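Local coordinates for protein glutamate tRNA ligase (Elizabethkingia meningoseptica, PDB 6BRL) that probably attaches glutamate to its cognate tRNA in an ATP-dependent reaction, as a class I aminoacyl-tRNA synthetase, at residues A[49-54]-A[212-217]; A[43-48]-A[76-81]; A[12-17]-A[36-41]. All blocks are in the same frame, centred on the assembly; numbering follows the deposited sequence. Where two conformers were deposited one is given.

Contact 1. Residues A[49-54]-A[212-217]. With GLU (glutamic acid), chain B.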
loop_
_atom_site.group_PDB
_atom_site.type_symbol
_atom_site.label_atom_id
_atom_site.label_comp_id
_atom_site.label_asym_id
_atom_site.label_seq_id
_atom_site.Cartn_x
_atom_site.Cartn_y
_atom_site.Cartn_z
ATOM N N ARG A 49 16.229 7.098 -0.383
ATOM C CA ARG A 49 16.704 8.399 -0.852
ATOM C C ARG A 49 15.493 9.270 -1.167
ATOM O O ARG A 49 14.590 8.849 -1.906
ATOM C CB ARG A 49 17.609 8.258 -2.104
ATOM C CG ARG A 49 18.201 9.640 -2.601
ATOM C CD ARG A 49 19.234 9.464 -3.749
ATOM N NE ARG A 49 18.630 8.982 -4.999
ATOM C CZ ARG A 49 19.099 7.955 -5.717
ATOM N NH1 ARG A 49 20.202 7.297 -5.341
ATOM N NH2 ARG A 49 18.500 7.607 -6.846
ATOM N N ILE A 50 15.440 10.457 -0.583
ATOM C CA ILE A 50 14.287 11.341 -0.786
ATOM C C ILE A 50 14.584 12.248 -1.978
ATOM O O ILE A 50 15.540 13.033 -1.941
ATOM C CB ILE A 50 13.978 12.165 0.473
ATOM C CG1 ILE A 50 13.465 11.261 1.580
ATOM C CG2 ILE A 50 12.874 13.204 0.184
ATOM C CD1 ILE A 50 12.090 10.659 1.274
ATOM N N GLU A 51 13.733 12.181 -3.014
ATOM C CA GLU A 51 14.045 12.778 -4.327
ATOM C C GLU A 51 13.291 14.098 -4.450
ATOM O O GLU A 51 12.249 14.218 -5.096
ATOM C CB GLU A 51 13.742 11.792 -5.446
ATOM C CG GLU A 51 14.774 10.649 -5.331
ATOM C CD GLU A 51 15.362 10.161 -6.645
ATOM O OE1 GLU A 51 14.808 10.419 -7.720
ATOM O OE2 GLU A 51 16.378 9.454 -6.607
ATOM N N ASP A 52 13.818 15.101 -3.769
ATOM C CA ASP A 52 13.072 16.338 -3.562
ATOM C C ASP A 52 13.711 17.490 -4.334
ATOM O O ASP A 52 13.858 18.591 -3.805
ATOM C CB ASP A 52 12.971 16.666 -2.068
ATOM C CG ASP A 52 14.353 16.822 -1.394
ATOM O OD1 ASP A 52 15.344 16.325 -1.937
ATOM O OD2 ASP A 52 14.463 17.464 -0.337
ATOM N N THR A 53 14.144 17.240 -5.578
ATOM C CA THR A 53 14.777 18.306 -6.357
ATOM C C THR A 53 13.766 19.288 -6.943
ATOM O O THR A 53 14.140 20.420 -7.265
ATOM C CB THR A 53 15.623 17.738 -7.509
ATOM O OG1 THR A 53 14.804 16.924 -8.359
ATOM C CG2 THR A 53 16.826 16.913 -7.004
ATOM N N ASP A 54 12.504 18.892 -7.090
ATOM C CA ASP A 54 11.473 19.764 -7.668
ATOM C C ASP A 54 10.681 20.399 -6.533
ATOM O O ASP A 54 9.690 19.849 -6.050
ATOM C CB ASP A 54 10.568 18.995 -8.613
ATOM C CG ASP A 54 9.623 19.909 -9.380
ATOM O OD1 ASP A 54 9.392 21.057 -8.922
ATOM O OD2 ASP A 54 9.100 19.477 -10.425
ATOM N N PHE A 212 19.388 13.406 -14.207
ATOM C CA PHE A 212 20.799 13.567 -13.910
ATOM C C PHE A 212 21.065 13.264 -12.438
ATOM O O PHE A 212 22.014 12.551 -12.100
ATOM C CB PHE A 212 21.215 15.007 -14.290
ATOM C CG PHE A 212 22.734 15.240 -14.433
ATOM C CD1 PHE A 212 23.602 14.242 -14.893
ATOM C CD2 PHE A 212 23.265 16.490 -14.130
ATOM C CE1 PHE A 212 25.011 14.486 -15.001
ATOM C CE2 PHE A 212 24.657 16.748 -14.249
ATOM C CZ PHE A 212 25.521 15.744 -14.705
ATOM N N ALA A 213 20.226 13.794 -11.537
ATOM C CA ALA A 213 20.434 13.510 -10.116
ATOM C C ALA A 213 20.416 12.004 -9.847
ATOM O O ALA A 213 21.182 11.498 -9.015
ATOM C CB ALA A 213 19.368 14.234 -9.275
ATOM N N ASN A 214 19.576 11.262 -10.564
ATOM C CA ASN A 214 19.480 9.870 -10.195
ATOM C C ASN A 214 20.693 9.041 -10.638
ATOM O O ASN A 214 21.153 8.204 -9.848
ATOM C CB ASN A 214 18.161 9.347 -10.705
ATOM C CG ASN A 214 17.024 9.708 -9.751
ATOM O OD1 ASN A 214 16.264 8.818 -9.411
ATOM N ND2 ASN A 214 16.949 10.993 -9.262
ATOM N N ILE A 215 21.238 9.248 -11.835
ATOM C CA ILE A 215 22.439 8.497 -12.207
ATOM C C ILE A 215 23.642 8.969 -11.381
ATOM O O ILE A 215 24.493 8.153 -10.992
ATOM C CB ILE A 215 22.672 8.579 -13.735
ATOM C CG1 ILE A 215 23.073 9.986 -14.168
ATOM C CG2 ILE A 215 21.360 8.159 -14.506
ATOM C CD1 ILE A 215 24.653 10.164 -14.318
ATOM N N ILE A 216 23.709 10.268 -11.039
ATOM C CA ILE A 216 24.760 10.736 -10.124
ATOM C C ILE A 216 24.642 10.039 -8.770
ATOM O O ILE A 216 25.625 9.519 -8.236
ATOM C CB ILE A 216 24.695 12.262 -9.952
ATOM C CG1 ILE A 216 25.221 12.983 -11.205
ATOM C CG2 ILE A 216 25.484 12.689 -8.706
ATOM C CD1 ILE A 216 24.902 14.474 -11.143
ATOM N N ASP A 217 23.435 9.989 -8.203
ATOM C CA ASP A 217 23.325 9.436 -6.855
ATOM C C ASP A 217 23.363 7.908 -6.855
ATOM O O ASP A 217 23.890 7.305 -5.909
ATOM C CB ASP A 217 22.057 9.961 -6.160
ATOM C CG ASP A 217 22.164 11.448 -5.780
ATOM O OD1 ASP A 217 23.303 11.962 -5.630
ATOM O OD2 ASP A 217 21.115 12.094 -5.597
HETATM N N GLU B . 11.902 9.890 -7.818
HETATM C CA GLU B . 11.521 8.781 -8.705
HETATM C C GLU B . 10.072 8.298 -8.442
HETATM O O GLU B . 9.505 7.460 -9.177
HETATM C CB GLU B . 12.512 7.621 -8.549
HETATM C CG GLU B . 12.540 6.654 -9.717
HETATM C CD GLU B . 13.712 5.693 -9.623
HETATM O OE1 GLU B . 14.708 5.891 -10.397
HETATM O OE2 GLU B . 13.629 4.773 -8.758
HETATM O OXT GLU B . 9.427 8.762 -7.482
#

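Contact 2. Residues A[43-48]-A[76-81]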
loop_
_atom_site.group_PDB
_atom_site.type_symbol
_atom_site.label_atom_id
_atom_site.label_comp_id
_atom_site.label_asym_id
_atom_site.label_seq_id
_atom_site.Cartn_x
_atom_site.Cartn_y
_atom_site.Cartn_z
ATOM N N GLY A 43 21.672 -10.527 1.281
ATOM C CA GLY A 43 22.592 -10.028 2.289
ATOM C C GLY A 43 23.058 -8.597 2.075
ATOM O O GLY A 43 24.131 -8.231 2.558
ATOM N N GLY A 44 22.269 -7.762 1.384
ATOM C CA GLY A 44 22.684 -6.426 1.016
ATOM C C GLY A 44 21.905 -5.349 1.752
ATOM O O GLY A 44 21.224 -5.615 2.754
ATOM N N ASP A 45 22.003 -4.111 1.235
ATOM C CA ASP A 45 21.510 -2.901 1.881
ATOM C C ASP A 45 20.318 -2.299 1.148
ATOM O O ASP A 45 20.249 -2.294 -0.087
ATOM C CB ASP A 45 22.598 -1.828 1.984
ATOM C CG ASP A 45 23.878 -2.369 2.559
ATOM O OD1 ASP A 45 23.779 -3.156 3.521
ATOM O OD2 ASP A 45 24.971 -2.027 2.047
ATOM N N PHE A 46 19.423 -1.722 1.950
ATOM C CA PHE A 46 18.144 -1.173 1.524
ATOM C C PHE A 46 18.193 0.308 1.882
ATOM O O PHE A 46 18.167 0.671 3.059
ATOM C CB PHE A 46 16.970 -1.898 2.226
ATOM C CG PHE A 46 15.601 -1.252 1.983
ATOM C CD1 PHE A 46 15.240 -0.829 0.717
ATOM C CD2 PHE A 46 14.692 -1.069 3.024
ATOM C CE1 PHE A 46 14.003 -0.228 0.488
ATOM C CE2 PHE A 46 13.444 -0.477 2.806
ATOM C CZ PHE A 46 13.099 -0.054 1.532
ATOM N N ILE A 47 18.279 1.166 0.883
ATOM C CA ILE A 47 18.516 2.591 1.090
ATOM C C ILE A 47 17.219 3.330 0.803
ATOM O O ILE A 47 16.501 2.961 -0.133
ATOM C CB ILE A 47 19.647 3.095 0.166
ATOM C CG1 ILE A 47 21.004 2.585 0.633
ATOM C CG2 ILE A 47 19.622 4.627 0.083
ATOM C CD1 ILE A 47 21.394 1.224 0.112
ATOM N N LEU A 48 16.910 4.375 1.601
ATOM C CA LEU A 48 15.836 5.311 1.260
ATOM C C LEU A 48 16.488 6.637 0.851
ATOM O O LEU A 48 17.226 7.226 1.651
ATOM C CB LEU A 48 14.896 5.537 2.452
ATOM C CG LEU A 48 13.906 6.692 2.218
ATOM C CD1 LEU A 48 12.958 6.307 1.076
ATOM C CD2 LEU A 48 13.083 6.987 3.461
ATOM N N VAL A 76 12.402 -1.249 7.583
ATOM C CA VAL A 76 13.084 -0.008 7.945
ATOM C C VAL A 76 14.357 0.117 7.103
ATOM O O VAL A 76 15.144 -0.837 7.046
ATOM C CB VAL A 76 13.399 -0.001 9.436
ATOM C CG1 VAL A 76 14.220 1.239 9.834
ATOM C CG2 VAL A 76 12.092 -0.053 10.223
ATOM N N PRO A 77 14.588 1.246 6.447
ATOM C CA PRO A 77 15.815 1.383 5.620
ATOM C C PRO A 77 17.086 1.302 6.465
ATOM O O PRO A 77 17.124 1.780 7.597
ATOM C CB PRO A 77 15.666 2.775 4.978
ATOM C CG PRO A 77 14.131 3.074 5.024
ATOM C CD PRO A 77 13.642 2.370 6.293
ATOM N N ASP A 78 18.106 0.626 5.930
ATOM C CA ASP A 78 19.428 0.636 6.561
ATOM C C ASP A 78 20.081 2.014 6.501
ATOM O O ASP A 78 20.932 2.327 7.329
ATOM C CB ASP A 78 20.337 -0.359 5.867
ATOM C CG ASP A 78 19.759 -1.764 5.866
ATOM O OD1 ASP A 78 19.390 -2.235 6.956
ATOM O OD2 ASP A 78 19.645 -2.377 4.789
ATOM N N GLU A 79 19.738 2.811 5.501
ATOM C CA GLU A 79 20.294 4.146 5.282
ATOM C C GLU A 79 19.139 5.048 4.855
ATOM O O GLU A 79 18.299 4.642 4.048
ATOM C CB GLU A 79 21.390 4.118 4.187
ATOM C CG GLU A 79 22.602 3.165 4.528
ATOM C CD GLU A 79 23.568 2.997 3.341
ATOM O OE1 GLU A 79 23.682 3.900 2.459
ATOM O OE2 GLU A 79 24.246 1.957 3.285
ATOM N N SER A 80 19.094 6.274 5.394
ATOM C CA SER A 80 17.986 7.155 5.102
ATOM C C SER A 80 18.254 8.542 5.684
ATOM O O SER A 80 19.192 8.717 6.472
ATOM C CB SER A 80 16.703 6.567 5.692
ATOM O OG SER A 80 16.727 6.724 7.093
ATOM N N PRO A 81 17.456 9.541 5.333
ATOM C CA PRO A 81 17.621 10.856 5.984
ATOM C C PRO A 81 17.510 10.772 7.498
ATOM O O PRO A 81 18.371 11.305 8.208
ATOM C CB PRO A 81 16.484 11.688 5.377
ATOM C CG PRO A 81 16.258 11.051 4.009
ATOM C CD PRO A 81 16.451 9.568 4.250
#

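Contact 3. Residues A[12-17]-A[36-41]. With GLU (glutamic acid), chain B.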
loop_
_atom_site.group_PDB
_atom_site.type_symbol
_atom_site.label_atom_id
_atom_site.label_comp_id
_atom_site.label_asym_id
_atom_site.label_seq_id
_atom_site.Cartn_x
_atom_site.Cartn_y
_atom_site.Cartn_z
ATOM N N VAL A 12 25.189 -6.291 -2.837
ATOM C CA VAL A 12 23.954 -5.790 -3.436
ATOM C C VAL A 12 23.476 -4.561 -2.675
ATOM O O VAL A 12 23.415 -4.572 -1.438
ATOM C CB VAL A 12 22.873 -6.887 -3.428
ATOM C CG1 VAL A 12 21.492 -6.256 -3.688
ATOM C CG2 VAL A 12 23.182 -7.908 -4.465
ATOM N N ARG A 13 23.121 -3.497 -3.408
ATOM C CA ARG A 13 22.585 -2.288 -2.787
ATOM C C ARG A 13 21.428 -1.763 -3.635
ATOM O O ARG A 13 21.596 -1.540 -4.842
ATOM C CB ARG A 13 23.690 -1.224 -2.631
ATOM C CG ARG A 13 24.760 -1.580 -1.572
ATOM C CD ARG A 13 25.928 -0.524 -1.434
ATOM N NE ARG A 13 25.455 0.871 -1.284
ATOM C CZ ARG A 13 25.053 1.410 -0.130
ATOM N NH1 ARG A 13 25.029 0.671 0.970
ATOM N NH2 ARG A 13 24.628 2.675 -0.074
ATOM N N VAL A 14 20.247 -1.589 -3.016
ATOM C CA VAL A 14 19.055 -1.087 -3.707
ATOM C C VAL A 14 18.547 0.150 -2.964
ATOM O O VAL A 14 18.814 0.329 -1.781
ATOM C CB VAL A 14 17.931 -2.151 -3.796
ATOM C CG1 VAL A 14 18.441 -3.444 -4.481
ATOM C CG2 VAL A 14 17.396 -2.464 -2.431
ATOM N N ARG A 15 17.795 0.995 -3.661
ATOM C CA ARG A 15 17.233 2.194 -3.032
ATOM C C ARG A 15 15.795 2.393 -3.480
ATOM O O ARG A 15 15.490 2.294 -4.671
ATOM C CB ARG A 15 18.037 3.467 -3.344
ATOM C CG ARG A 15 17.869 4.092 -4.750
ATOM C CD ARG A 15 18.312 3.189 -5.934
ATOM N NE ARG A 15 18.254 3.934 -7.197
ATOM C CZ ARG A 15 17.116 4.187 -7.848
ATOM N NH1 ARG A 15 15.940 3.734 -7.364
ATOM N NH2 ARG A 15 17.134 4.903 -8.975
ATOM N N PHE A 16 14.924 2.634 -2.506
ATOM C CA PHE A 16 13.599 3.186 -2.742
ATOM C C PHE A 16 13.770 4.702 -2.788
ATOM O O PHE A 16 14.324 5.284 -1.856
ATOM C CB PHE A 16 12.649 2.740 -1.621
ATOM C CG PHE A 16 11.208 3.178 -1.808
ATOM C CD1 PHE A 16 10.557 2.974 -3.014
ATOM C CD2 PHE A 16 10.503 3.741 -0.771
ATOM C CE1 PHE A 16 9.228 3.342 -3.201
ATOM C CE2 PHE A 16 9.151 4.136 -0.942
ATOM C CZ PHE A 16 8.518 3.941 -2.155
ATOM N N ALA A 17 13.409 5.326 -3.909
ATOM C CA ALA A 17 13.719 6.731 -4.174
ATOM C C ALA A 17 12.450 7.526 -4.485
ATOM O O ALA A 17 12.333 8.128 -5.549
ATOM C CB ALA A 17 14.707 6.838 -5.334
ATOM N N TYR A 36 13.367 -4.163 -0.669
ATOM C CA TYR A 36 13.734 -4.742 0.618
ATOM C C TYR A 36 14.007 -6.247 0.507
ATOM O O TYR A 36 15.039 -6.736 0.984
ATOM C CB TYR A 36 12.613 -4.460 1.606
ATOM C CG TYR A 36 12.834 -5.002 2.990
ATOM C CD1 TYR A 36 13.692 -4.353 3.867
ATOM C CD2 TYR A 36 12.162 -6.145 3.434
ATOM C CE1 TYR A 36 13.888 -4.836 5.145
ATOM C CE2 TYR A 36 12.351 -6.632 4.722
ATOM C CZ TYR A 36 13.225 -5.968 5.563
ATOM O OH TYR A 36 13.448 -6.407 6.844
ATOM N N LEU A 37 13.089 -6.996 -0.126
ATOM C CA LEU A 37 13.258 -8.454 -0.267
ATOM C C LEU A 37 14.515 -8.808 -1.051
ATOM O O LEU A 37 15.271 -9.718 -0.675
ATOM C CB LEU A 37 12.041 -9.058 -0.971
ATOM C CG LEU A 37 10.689 -8.973 -0.207
ATOM C CD1 LEU A 37 9.605 -9.735 -0.941
ATOM C CD2 LEU A 37 10.858 -9.591 1.129
ATOM N N PHE A 38 14.716 -8.150 -2.191
ATOM C CA PHE A 38 15.897 -8.440 -2.985
ATOM C C PHE A 38 17.166 -8.186 -2.181
ATOM O O PHE A 38 18.117 -8.984 -2.221
ATOM C CB PHE A 38 15.911 -7.585 -4.248
ATOM C CG PHE A 38 17.044 -7.950 -5.197
ATOM C CD1 PHE A 38 17.016 -9.153 -5.889
ATOM C CD2 PHE A 38 18.129 -7.111 -5.369
ATOM C CE1 PHE A 38 18.040 -9.502 -6.793
ATOM C CE2 PHE A 38 19.177 -7.464 -6.247
ATOM C CZ PHE A 38 19.129 -8.650 -6.956
ATOM N N ALA A 39 17.201 -7.073 -1.449
ATOM C CA ALA A 39 18.394 -6.727 -0.690
ATOM C C ALA A 39 18.637 -7.740 0.422
ATOM O O ALA A 39 19.752 -8.267 0.569
ATOM C CB ALA A 39 18.261 -5.309 -0.121
ATOM N N LYS A 40 17.594 -8.035 1.205
ATOM C CA LYS A 40 17.754 -8.946 2.331
ATOM C C LYS A 40 18.034 -10.360 1.845
ATOM O O LYS A 40 18.824 -11.075 2.457
ATOM C CB LYS A 40 16.516 -8.913 3.242
ATOM C CG LYS A 40 16.369 -7.586 4.060
ATOM C CD LYS A 40 17.729 -7.099 4.554
ATOM C CE LYS A 40 17.696 -5.645 5.022
ATOM N NZ LYS A 40 19.059 -5.002 4.991
ATOM N N HIS A 41 17.395 -10.775 0.752
ATOM C CA HIS A 41 17.643 -12.107 0.202
ATOM C C HIS A 41 19.101 -12.275 -0.166
ATOM O O HIS A 41 19.640 -13.386 -0.078
ATOM C CB HIS A 41 16.757 -12.335 -1.035
ATOM C CG HIS A 41 16.992 -13.635 -1.744
ATOM N ND1 HIS A 41 16.408 -14.815 -1.338
ATOM C CD2 HIS A 41 17.733 -13.933 -2.842
ATOM C CE1 HIS A 41 16.773 -15.785 -2.165
ATOM N NE2 HIS A 41 17.572 -15.275 -3.085
HETATM N N GLU B . 11.902 9.890 -7.818
HETATM C CA GLU B . 11.521 8.781 -8.705
HETATM C C GLU B . 10.072 8.298 -8.442
HETATM O O GLU B . 9.505 7.460 -9.177
HETATM C CB GLU B . 12.512 7.621 -8.549
HETATM C CG GLU B . 12.540 6.654 -9.717
HETATM C CD GLU B . 13.712 5.693 -9.623
HETATM O OE1 GLU B . 14.708 5.891 -10.397
HETATM O OE2 GLU B . 13.629 4.773 -8.758
HETATM O OXT GLU B . 9.427 8.762 -7.482
#

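Contact 1. Residues A[49-54]-A[212-217]
The loop segment 49-54 runs past one side of helix 210-220, with CA atoms 8.3 Å apart at the closest pair, T53 and A213, so side chains span the gap. This is part of the wall of the glutamate pocket in the Rossmann-type catalytic domain of a class I synthetase. R49 reaches the helix because its CG lies anti to the backbone N (chi1 -177°) and its chain then bends at chi3. One face of its guanidinium rests on D217, whose CB stands 3.2 Å above the plane. The D217 carboxylate is engaged elsewhere, by R95, Y99 and Q92, and its OD2 lies 4.0 Å from R49 NE, well out of the guanidinium plane. Within the loop, R49 grips E51 side-on: NE and NH2 each donate to the same oxygen, OE2, at 2.8 Å. This pair of hydrogen bonds probably helps to fix the carboxylate, a second-shell role for an arginine that also salt-bridges D218. The N214 side chain, modelled in two conformers and with its amide orientation doubtful, comes up to that carboxylate from the helix side. E51 OE1, the other oxygen, accepts a 3.0 Å hydrogen bond from N of the bound glutamate.

Contact 2. Residues A[43-48]-A[76-81]
Strand 45-48, which pairs in parallel with strand 13-16, gains a second neighbour here: the loop 76-81 runs beside it in the same direction and forms a single bridge between I47 and E79. Residue D78 holds F46 at two points. Its backbone N donates to F46 O at 2.9 Å, and its carboxylate OD2 takes the F46 N-H at 2.9 Å on the anti side; chi1 of -57° places CG of D78 beside its own backbone N, which lets the carboxylate reach back along the strand. K40 forms a salt bridge with the same OD2, probably easing its nearness to the acid D45. Further along, L48 N donates to E79 O at 2.8 Å in a nearly straight bond (175°). L48 O, buried without a conventional donor, receives a CA-H contact from S80 CA at 3.5 Å. P77 CG makes an apolar contact with L48 CB at 3.6 Å. I47 and E79 lie alongside each other, pointing the same way, with I47 CG1 3.5 Å from E79 OE1; that oxygen is hydrogen-bonded by Y90. Strand 45-48 is the second strand of the beta-alpha-beta unit 13-16, 26-41, 45-48 of the Rossmann-type domain, and 76-81 adds one parallel bridge at its other edge.

Contact 3. Residues A[12-17]-A[36-41]
The striking feature is that one short segment serves two purposes: 12-17 meets helix 26-41 through nothing but carbon, at V12 and V14, and from the very next residue, R15, onward holds the bound amino acid mainly through polar groups. The hydrophobic end centres on F38. With its CG anti to the backbone N (chi1 -174°), the phenylalanine extends from the helix toward the strand and offers one side of its ring to both valines. V14 CG1 comes up to the ring edge, near its plane, 3.8 Å from F38 CD2; V12 CG1 approaches obliquely and is 3.7 Å from F38 CE2. Both methyls thus meet the CD2–CE2 side. The other branch of V14 turns to the next helix residue, its CG2 meeting A39 CB at 3.8 Å; the small side chain is consistent with the close approach of helix and strand. H225 adds a further ring contact to F38.

Residues of the strand that alternate with the valines have different duties. R13 points away from the helix and bridges to D45 and E79. R15 bends at chi2 and presents its guanidinium to the side-chain carboxylate of the ligand as a two-pronged pair: R15 NH1 donates to OE2 of the glutamate at 2.9 Å, and R15 NH2 to OE1 at 3.0 Å. Both bonds are nearly straight, 165° and 167°, a geometry suited to recognising an acidic side chain. A salt bridge from R15 NE to D218 probably helps to orient the group. At the strand's end, A17 O accepts from the ligand N at 2.9 Å, while Y210, R228, W232 and E51 also hydrogen-bond the ligand. Strand, helix and the following strand 45-48 form the beta-alpha-beta crossover typical of Rossmann-like class I catalytic domains, here carrying the HLGG version of the HIGH signature.

How the contacts relate
All three contacts lie in the catalytic domain, on one side of the chain's centre. Contact 3 closes first along the chain; the segments of contacts 1 and 2 then alternate. Contacts 2 and 3 have centres about 7 Å apart and share the parallel strands 13-16 and 45-48, with G44 N 2.7 Å from A39 O where helix 26-41 ends. Contact 1 lies about 16 Å from contact 2 and 17 Å from contact 3, centre to centre. Its loop 49-54 continues strand 45-48, and I50 packs on P81. Contacts 1 and 3 share one glutamate, illustrating how the C-terminal ends of neighbouring parallel strands, the loops after them and a later helix build a substrate site.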